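Local atomic coordinates of STM4351 (Salmonella enterica, PDB entry 2Y7I), a protein that binds arginine with high specificity in the bacterial periplasm, as a solute-binding protein of family 3, probably for arginine uptake. Residues A17-V22 with D160-G165; L93-V98 with G156-V161. One frame throughout, in Å; residues are numbered along the deposited sequence.

Both interactions meet at the C-terminal end of strand 156-160, where it runs straight into helix 161-168, and they share Asp160 and Val161; their centres lie 11 Å apart. Interaction 2 pairs that strand with strand 95-100, inside the five-stranded mixed sheet of one lobe. Interaction 1 comes from further back in the chain: the segment 17-22, mostly loop and in the other lobe, reaches the start of the helix that follows the strand. Ile164 ties the two together, its CG2 lying 3.5 Å from Val98 CB. Asp160 thus stands at the junction of sheet strand and helix, and the loop of the other lobe packs on that helix start beside the bound arginine.

Interaction 1: A17-V22 with D160-G165; sequences APYEFV and DVAAIG. With ARG (arginine), chain C.
At the edge of the arginine pocket, in the cleft between the two lobes of this periplasmic binding protein, Pro18 and Tyr19 pack on Ala162 and Ala163 in the first turn of helix 161-168. No direct hydrogen bond joins the loop to the helix; the contact is made by small apolar surfaces, a CA-H...O contact and two bridging waters. Tyr19 CG lies opposite the carbonyl carbon (chi1 -60°), which sends the ring across to the helix, where OH comes 3.6 Å from Ala162 CB. The ring meets this methyl obliquely and crosses the Asp160 side chain at about a right angle, while the ring of Tyr16 lies against that of Tyr19. A water bridges Tyr19 OH and the backbone N of Ala162. Pro18, the preceding residue, which follows a cis peptide bond, sets CD 3.8 Å from Ala162 O, with Trp226 and Phe227 of helix 217-227 also touching its ring.

The two segments hold opposite ends of the ligand. Asp160 OD2 takes the amino N of arginine at 2.8 Å, and the same oxygen also bonds Tyr16 OH and His123 NE2. Glu20, bent at chi2 (-94°), brings OE2 2.8 Å from arginine NH2; Asp32 close to its OE1 probably adds to the negative field around the guanidinium. Beyond the pocket, Ala17 O takes a CA-H contact from Ala163 CA at 3.2 Å, and a water donates to both Ala17 O and Ala163 O.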
ATOM      1  N   ALA A  17     -15.338 -13.797   5.146  1.00 17.47           N
ATOM      2  CA  ALA A  17     -14.853 -13.587   3.779  1.00 17.58           C
ATOM      3  C   ALA A  17     -15.187 -12.163   3.360  1.00 17.13           C
ATOM      4  O   ALA A  17     -16.274 -11.681   3.691  1.00 16.71           O
ATOM      5  CB  ALA A  17     -15.511 -14.588   2.808  1.00 18.18           C
ATOM      6  N   PRO A  18     -14.277 -11.486   2.622  1.00 17.26           N
ATOM      7  CA  PRO A  18     -12.991 -11.950   2.074  1.00 17.83           C
ATOM      8  C   PRO A  18     -11.766 -11.697   2.967  1.00 17.34           C
ATOM      9  O   PRO A  18     -10.637 -11.890   2.509  1.00 18.27           O
ATOM     10  CB  PRO A  18     -12.846 -11.081   0.817  1.00 18.33           C
ATOM     11  CG  PRO A  18     -13.395  -9.752   1.272  1.00 17.10           C
ATOM     12  CD  PRO A  18     -14.557 -10.094   2.207  1.00 17.18           C
ATOM     13  N   TYR A  19     -11.977 -11.218   4.189  1.00 15.81           N
ATOM     14  CA  TYR A  19     -10.877 -10.940   5.117  1.00 15.34           C
ATOM     15  C   TYR A  19     -10.203 -12.252   5.564  1.00 15.58           C
ATOM     16  O   TYR A  19      -9.003 -12.421   5.407  1.00 16.20           O
ATOM     17  CB  TYR A  19     -11.393 -10.158   6.329  1.00 14.24           C
ATOM     18  CG  TYR A  19     -12.023  -8.818   5.987  1.00 14.82           C
ATOM     19  CD1 TYR A  19     -11.234  -7.691   5.784  1.00 15.18           C
ATOM     20  CD2 TYR A  19     -13.412  -8.686   5.840  1.00 14.94           C
ATOM     21  CE1 TYR A  19     -11.801  -6.461   5.460  1.00 16.37           C
ATOM     22  CE2 TYR A  19     -13.986  -7.465   5.527  1.00 15.76           C
ATOM     23  CZ  TYR A  19     -13.177  -6.364   5.336  1.00 16.10           C
ATOM     24  OH  TYR A  19     -13.729  -5.152   5.017  1.00 18.76           O
ATOM     25  N   GLU A  20     -11.000 -13.173   6.106  1.00 15.08           N
ATOM     26  CA  GLU A  20     -10.531 -14.502   6.505  1.00 15.94           C
ATOM     27  C   GLU A  20     -11.712 -15.441   6.553  1.00 16.42           C
ATOM     28  O   GLU A  20     -12.779 -15.088   7.067  1.00 15.48           O
ATOM     29  CB  GLU A  20      -9.830 -14.495   7.873  1.00 15.80           C
ATOM     30  CG  GLU A  20     -10.606 -13.751   8.970  1.00 14.72           C
ATOM     31  CD  GLU A  20     -10.161 -12.321   9.100  1.00 16.45           C
ATOM     32  OE1 GLU A  20      -8.964 -12.078   8.842  1.00 16.25           O
ATOM     33  OE2 GLU A  20     -10.991 -11.445   9.451  1.00 15.34           O
ATOM     34  N   PHE A  21     -11.510 -16.626   5.986  1.00 17.76           N
ATOM     35  CA  PHE A  21     -12.534 -17.647   5.902  1.00 19.30           C
ATOM     36  C   PHE A  21     -11.885 -18.997   5.611  1.00 20.42           C
ATOM     37  O   PHE A  21     -10.663 -19.088   5.429  1.00 20.41           O
ATOM     38  CB  PHE A  21     -13.604 -17.276   4.858  1.00 19.43           C
ATOM     39  CG  PHE A  21     -13.099 -17.214   3.434  1.00 20.94           C
ATOM     40  CD1 PHE A  21     -12.428 -16.083   2.963  1.00 21.35           C
ATOM     41  CD2 PHE A  21     -13.345 -18.266   2.552  1.00 23.05           C
ATOM     42  CE1 PHE A  21     -11.991 -16.009   1.646  1.00 23.56           C
ATOM     43  CE2 PHE A  21     -12.902 -18.209   1.235  1.00 24.84           C
ATOM     44  CZ  PHE A  21     -12.223 -17.069   0.779  1.00 24.19           C
ATOM     45  N   VAL A  22     -12.701 -20.042   5.588  1.00 21.67           N
ATOM     46  CA  VAL A  22     -12.201 -21.401   5.440  1.00 23.61           C
ATOM     47  C   VAL A  22     -12.609 -21.892   4.059  1.00 25.01           C
ATOM     48  O   VAL A  22     -13.771 -21.760   3.670  1.00 25.17           O
ATOM     49  CB  VAL A  22     -12.742 -22.329   6.564  1.00 24.15           C
ATOM     50  CG1 VAL A  22     -12.129 -23.715   6.477  1.00 25.27           C
ATOM     51  CG2 VAL A  22     -12.432 -21.728   7.935  1.00 23.99           C
ATOM     52  N   ASP A 160     -19.591  -5.424   7.820  1.00 15.79           N
ATOM     53  CA  ASP A 160     -18.775  -4.655   6.864  1.00 16.59           C
ATOM     54  C   ASP A 160     -19.267  -4.869   5.441  1.00 16.47           C
ATOM     55  O   ASP A 160     -19.660  -5.975   5.072  1.00 16.07           O
ATOM     56  CB  ASP A 160     -17.270  -4.986   6.983  1.00 17.47           C
ATOM     57  CG  ASP A 160     -16.633  -4.369   8.230  1.00 18.53           C
ATOM     58  OD1 ASP A 160     -16.320  -3.166   8.219  1.00 23.26           O
ATOM     59  OD2 ASP A 160     -16.449  -5.077   9.231  1.00 19.46           O
ATOM     60  N   VAL A 161     -19.248  -3.799   4.649  1.00 16.39           N
ATOM     61  CA  VAL A 161     -19.761  -3.856   3.280  1.00 17.04           C
ATOM     62  C   VAL A 161     -19.108  -4.946   2.431  1.00 16.85           C
ATOM     63  O   VAL A 161     -19.804  -5.623   1.678  1.00 16.37           O
ATOM     64  CB  VAL A 161     -19.799  -2.452   2.568  1.00 18.03           C
ATOM     65  CG1 VAL A 161     -18.401  -1.843   2.418  1.00 18.80           C
ATOM     66  CG2 VAL A 161     -20.531  -2.541   1.237  1.00 19.17           C
ATOM     67  N   ALA A 162     -17.790  -5.134   2.580  1.00 16.34           N
ATOM     68  CA  ALA A 162     -17.074  -6.164   1.823  1.00 16.62           C
ATOM     69  C   ALA A 162     -17.575  -7.567   2.156  1.00 16.41           C
ATOM     70  O   ALA A 162     -17.769  -8.402   1.259  1.00 17.43           O
ATOM     71  CB  ALA A 162     -15.540  -6.058   2.057  1.00 16.65           C
ATOM     72  N   ALA A 163     -17.791  -7.821   3.442  1.00 15.29           N
ATOM     73  CA  ALA A 163     -18.220  -9.137   3.907  1.00 15.76           C
ATOM     74  C   ALA A 163     -19.648  -9.428   3.459  1.00 16.09           C
ATOM     75  O   ALA A 163     -19.934 -10.505   2.935  1.00 17.06           O
ATOM     76  CB  ALA A 163     -18.101  -9.230   5.419  1.00 14.82           C
ATOM     77  N   ILE A 164     -20.529  -8.451   3.646  1.00 15.83           N
ATOM     78  CA  ILE A 164     -21.936  -8.581   3.237  1.00 16.62           C
ATOM     79  C   ILE A 164     -22.014  -8.730   1.716  1.00 17.34           C
ATOM     80  O   ILE A 164     -22.719  -9.612   1.191  1.00 17.52           O
ATOM     81  CB  ILE A 164     -22.772  -7.360   3.719  1.00 16.69           C
ATOM     82  CG1 ILE A 164     -22.816  -7.227   5.266  1.00 18.40           C
ATOM     83  CG2 ILE A 164     -24.163  -7.318   3.064  1.00 16.70           C
ATOM     84  CD1 ILE A 164     -22.992  -8.491   6.045  1.00 19.84           C
ATOM     85  N   GLY A 165     -21.268  -7.879   1.013  1.00 17.53           N
ATOM     86  CA  GLY A 165     -21.198  -7.919  -0.449  1.00 18.59           C
ATOM     87  C   GLY A 165     -20.789  -9.287  -0.948  1.00 19.25           C
ATOM     88  O   GLY A 165     -21.378  -9.823  -1.900  1.00 20.00           O
TER
HETATM   89  N   ARG C1245     -14.677  -4.649  11.300  1.00 13.25           N
HETATM   90  CA  ARG C1245     -15.588  -5.053  12.416  1.00 13.72           C
HETATM   91  C   ARG C1245     -14.922  -4.762  13.755  1.00 13.54           C
HETATM   92  O   ARG C1245     -15.493  -5.051  14.804  1.00 12.77           O
HETATM   93  CB  ARG C1245     -15.958  -6.549  12.319  1.00 13.75           C
HETATM   94  CG  ARG C1245     -14.744  -7.493  12.248  1.00 14.85           C
HETATM   95  CD  ARG C1245     -15.144  -8.966  12.302  1.00 15.37           C
HETATM   96  NE  ARG C1245     -14.013  -9.807  11.899  1.00 12.96           N
HETATM   97  CZ  ARG C1245     -14.021 -11.138  11.865  1.00 12.44           C
HETATM   98  NH1 ARG C1245     -15.105 -11.833  12.219  1.00 12.54           N
HETATM   99  NH2 ARG C1245     -12.938 -11.777  11.478  1.00 13.45           N
HETATM  100  OXT ARG C1245     -13.786  -4.253  13.810  1.00 13.15           O
HETATM  101  O   HOH W   1     -18.690 -12.778   3.994  1.00 17.80           O
HETATM  102  O   HOH W   2     -15.557  -3.436   3.802  1.00 21.11           O

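Interaction 2: L93-V98 with G156-V161; sequences LSAVVV and GVFGDV. With ARG (arginine), chain C.
Val157 O receives the shortest bond of this antiparallel pairing, from Val98 N at 2.8 Å, and takes a CA-H contact from Val97 CA as well. Val157 N returns a bond to Val98 O, closing one hydrogen-bonded pair of strands 95-98 and 156-160. Val96 and Gly159 form the next, and both of its bonds are nearly straight: Val96 N to Gly159 O is 2.9 Å, with 170° at the hydrogen. Past it the pairing fades to a weak bond from Val161 N to Ser94 O.

On one face, Phe158 CG stands opposite its own backbone N (chi1 -179°), and the ring reaches back over the partner strand. CE1 comes 3.6 Å from Ala95 CB, and CD1 lies the same 3.6 Å from Val97 CG2; the Val97 side chain crosses that of Phe158 at about a right angle. His123 meets this ring edge-to-face. On the other face Val98 and Val157 lie side by side, CG1 of Val98 3.8 Å from Val157 CB, and Val96 CG2 rests on Val161 CA. Ile164 of helix 161-168 covers Val96 and Val98, and Phe146 of helix 142-150 covers Val98 and Val157, while strands 114-118 and 174-176 flank the pair within the sheet.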
ATOM      1  N   LEU A  93     -14.183   0.789   6.668  1.00 24.77           N
ATOM      2  CA  LEU A  93     -15.227   1.298   5.788  1.00 24.89           C
ATOM      3  C   LEU A  93     -16.614   1.302   6.431  1.00 24.14           C
ATOM      4  O   LEU A  93     -16.764   0.973   7.622  1.00 23.69           O
ATOM      5  CB  LEU A  93     -15.232   0.563   4.435  1.00 25.82           C
ATOM      6  CG  LEU A  93     -14.252   0.922   3.313  1.00 27.80           C
ATOM      7  CD1 LEU A  93     -13.910   2.424   3.270  1.00 30.72           C
ATOM      8  CD2 LEU A  93     -12.990   0.077   3.397  1.00 29.50           C
ATOM      9  N   SER A  94     -17.620   1.684   5.644  0.70 24.07           N
ATOM     10  CA  SER A  94     -18.991   1.804   6.134  0.70 23.44           C
ATOM     11  C   SER A  94     -19.650   0.447   6.372  0.70 22.00           C
ATOM     12  O   SER A  94     -19.317  -0.548   5.718  0.70 22.17           O
ATOM     13  CB  SER A  94     -19.838   2.650   5.176  0.70 24.22           C
ATOM     14  OG  SER A  94     -19.396   3.992   5.184  0.70 25.15           O
ATOM     15  N   ALA A  95     -20.571   0.422   7.328  1.00 20.71           N
ATOM     16  CA  ALA A  95     -21.265  -0.794   7.691  1.00 18.58           C
ATOM     17  C   ALA A  95     -22.626  -0.783   7.005  1.00 17.49           C
ATOM     18  O   ALA A  95     -23.215   0.272   6.794  1.00 17.53           O
ATOM     19  CB  ALA A  95     -21.417  -0.894   9.182  1.00 18.22           C
ATOM     20  N   VAL A  96     -23.109  -1.968   6.657  1.00 16.04           N
ATOM     21  CA  VAL A  96     -24.369  -2.106   5.946  1.00 14.90           C
ATOM     22  C   VAL A  96     -25.234  -3.191   6.568  1.00 14.18           C
ATOM     23  O   VAL A  96     -24.727  -4.108   7.243  1.00 13.56           O
ATOM     24  CB  VAL A  96     -24.158  -2.391   4.420  1.00 15.52           C
ATOM     25  CG1 VAL A  96     -23.455  -1.211   3.713  1.00 15.37           C
ATOM     26  CG2 VAL A  96     -23.403  -3.688   4.181  1.00 15.46           C
ATOM     27  N   VAL A  97     -26.540  -3.087   6.335  1.00 13.51           N
ATOM     28  CA  VAL A  97     -27.470  -4.152   6.678  1.00 13.12           C
ATOM     29  C   VAL A  97     -27.801  -4.884   5.393  1.00 13.37           C
ATOM     30  O   VAL A  97     -27.956  -4.264   4.342  1.00 14.06           O
ATOM     31  CB  VAL A  97     -28.788  -3.626   7.291  1.00 13.62           C
ATOM     32  CG1 VAL A  97     -29.666  -4.795   7.764  1.00 12.36           C
ATOM     33  CG2 VAL A  97     -28.491  -2.681   8.452  1.00 13.57           C
ATOM     34  N   VAL A  98     -27.862  -6.209   5.469  1.00 12.99           N
ATOM     35  CA  VAL A  98     -28.435  -6.991   4.384  1.00 13.56           C
ATOM     36  C   VAL A  98     -29.805  -7.504   4.833  1.00 14.20           C
ATOM     37  O   VAL A  98     -29.949  -7.970   5.956  1.00 13.68           O
ATOM     38  CB  VAL A  98     -27.497  -8.124   3.907  1.00 13.64           C
ATOM     39  CG1 VAL A  98     -27.047  -9.054   5.088  1.00 13.56           C
ATOM     40  CG2 VAL A  98     -28.121  -8.893   2.738  1.00 14.31           C
ATOM     41  N   GLY A 156     -32.513  -8.763   9.369  1.00 16.02           N
ATOM     42  CA  GLY A 156     -31.286  -8.288   8.748  1.00 14.92           C
ATOM     43  C   GLY A 156     -30.041  -8.830   9.419  1.00 14.32           C
ATOM     44  O   GLY A 156     -30.105  -9.440  10.483  1.00 14.44           O
ATOM     45  N   VAL A 157     -28.910  -8.619   8.759  1.00 14.13           N
ATOM     46  CA  VAL A 157     -27.590  -8.915   9.316  1.00 13.68           C
ATOM     47  C   VAL A 157     -26.750  -7.681   9.014  1.00 13.34           C
ATOM     48  O   VAL A 157     -26.791  -7.170   7.903  1.00 13.73           O
ATOM     49  CB  VAL A 157     -26.968 -10.212   8.728  1.00 13.67           C
ATOM     50  CG1 VAL A 157     -25.475 -10.340   9.138  1.00 13.88           C
ATOM     51  CG2 VAL A 157     -27.736 -11.468   9.220  1.00 12.80           C
ATOM     52  N   PHE A 158     -26.033  -7.193  10.025  1.00 13.26           N
ATOM     53  CA  PHE A 158     -25.337  -5.900   9.981  1.00 13.42           C
ATOM     54  C   PHE A 158     -23.836  -6.158  10.111  1.00 13.34           C
ATOM     55  O   PHE A 158     -23.403  -6.792  11.077  1.00 12.64           O
ATOM     56  CB  PHE A 158     -25.874  -5.046  11.141  1.00 13.11           C
ATOM     57  CG  PHE A 158     -25.295  -3.662  11.250  1.00 12.74           C
ATOM     58  CD1 PHE A 158     -25.298  -2.780  10.170  1.00 15.66           C
ATOM     59  CD2 PHE A 158     -24.821  -3.214  12.481  1.00 14.57           C
ATOM     60  CE1 PHE A 158     -24.786  -1.475  10.299  1.00 15.56           C
ATOM     61  CE2 PHE A 158     -24.313  -1.910  12.634  1.00 15.90           C
ATOM     62  CZ  PHE A 158     -24.292  -1.043  11.538  1.00 14.54           C
ATOM     63  N   GLY A 159     -23.062  -5.710   9.117  1.00 13.55           N
ATOM     64  CA  GLY A 159     -21.613  -5.941   9.080  1.00 14.74           C
ATOM     65  C   GLY A 159     -20.864  -5.088   8.069  1.00 15.48           C
ATOM     66  O   GLY A 159     -21.432  -4.132   7.512  1.00 15.77           O
ATOM     67  N   ASP A 160     -19.591  -5.424   7.820  1.00 15.79           N
ATOM     68  CA  ASP A 160     -18.775  -4.655   6.864  1.00 16.59           C
ATOM     69  C   ASP A 160     -19.267  -4.869   5.441  1.00 16.47           C
ATOM     70  O   ASP A 160     -19.660  -5.975   5.072  1.00 16.07           O
ATOM     71  CB  ASP A 160     -17.270  -4.986   6.983  1.00 17.47           C
ATOM     72  CG  ASP A 160     -16.633  -4.369   8.230  1.00 18.53           C
ATOM     73  OD1 ASP A 160     -16.320  -3.166   8.219  1.00 23.26           O
ATOM     74  OD2 ASP A 160     -16.449  -5.077   9.231  1.00 19.46           O
ATOM     75  N   VAL A 161     -19.248  -3.799   4.649  1.00 16.39           N
ATOM     76  CA  VAL A 161     -19.761  -3.856   3.280  1.00 17.04           C
ATOM     77  C   VAL A 161     -19.108  -4.946   2.431  1.00 16.85           C
ATOM     78  O   VAL A 161     -19.804  -5.623   1.678  1.00 16.37           O
ATOM     79  CB  VAL A 161     -19.799  -2.452   2.568  1.00 18.03           C
ATOM     80  CG1 VAL A 161     -18.401  -1.843   2.418  1.00 18.80           C
ATOM     81  CG2 VAL A 161     -20.531  -2.541   1.237  1.00 19.17           C
TER
HETATM   82  N   ARG C1245     -14.677  -4.649  11.300  1.00 13.25           N
HETATM   83  CA  ARG C1245     -15.588  -5.053  12.416  1.00 13.72           C
HETATM   84  C   ARG C1245     -14.922  -4.762  13.755  1.00 13.54           C
HETATM   85  O   ARG C1245     -15.493  -5.051  14.804  1.00 12.77           O
HETATM   86  CB  ARG C1245     -15.958  -6.549  12.319  1.00 13.75           C
HETATM   87  CG  ARG C1245     -14.744  -7.493  12.248  1.00 14.85           C
HETATM   88  CD  ARG C1245     -15.144  -8.966  12.302  1.00 15.37           C
HETATM   89  NE  ARG C1245     -14.013  -9.807  11.899  1.00 12.96           N
HETATM   90  CZ  ARG C1245     -14.021 -11.138  11.865  1.00 12.44           C
HETATM   91  NH1 ARG C1245     -15.105 -11.833  12.219  1.00 12.54           N
HETATM   92  NH2 ARG C1245     -12.938 -11.777  11.478  1.00 13.45           N
HETATM   93  OXT ARG C1245     -13.786  -4.253  13.810  1.00 13.15           O
HETATM   94  O   HOH W   3     -13.934  -1.833   8.748  1.00 26.14           O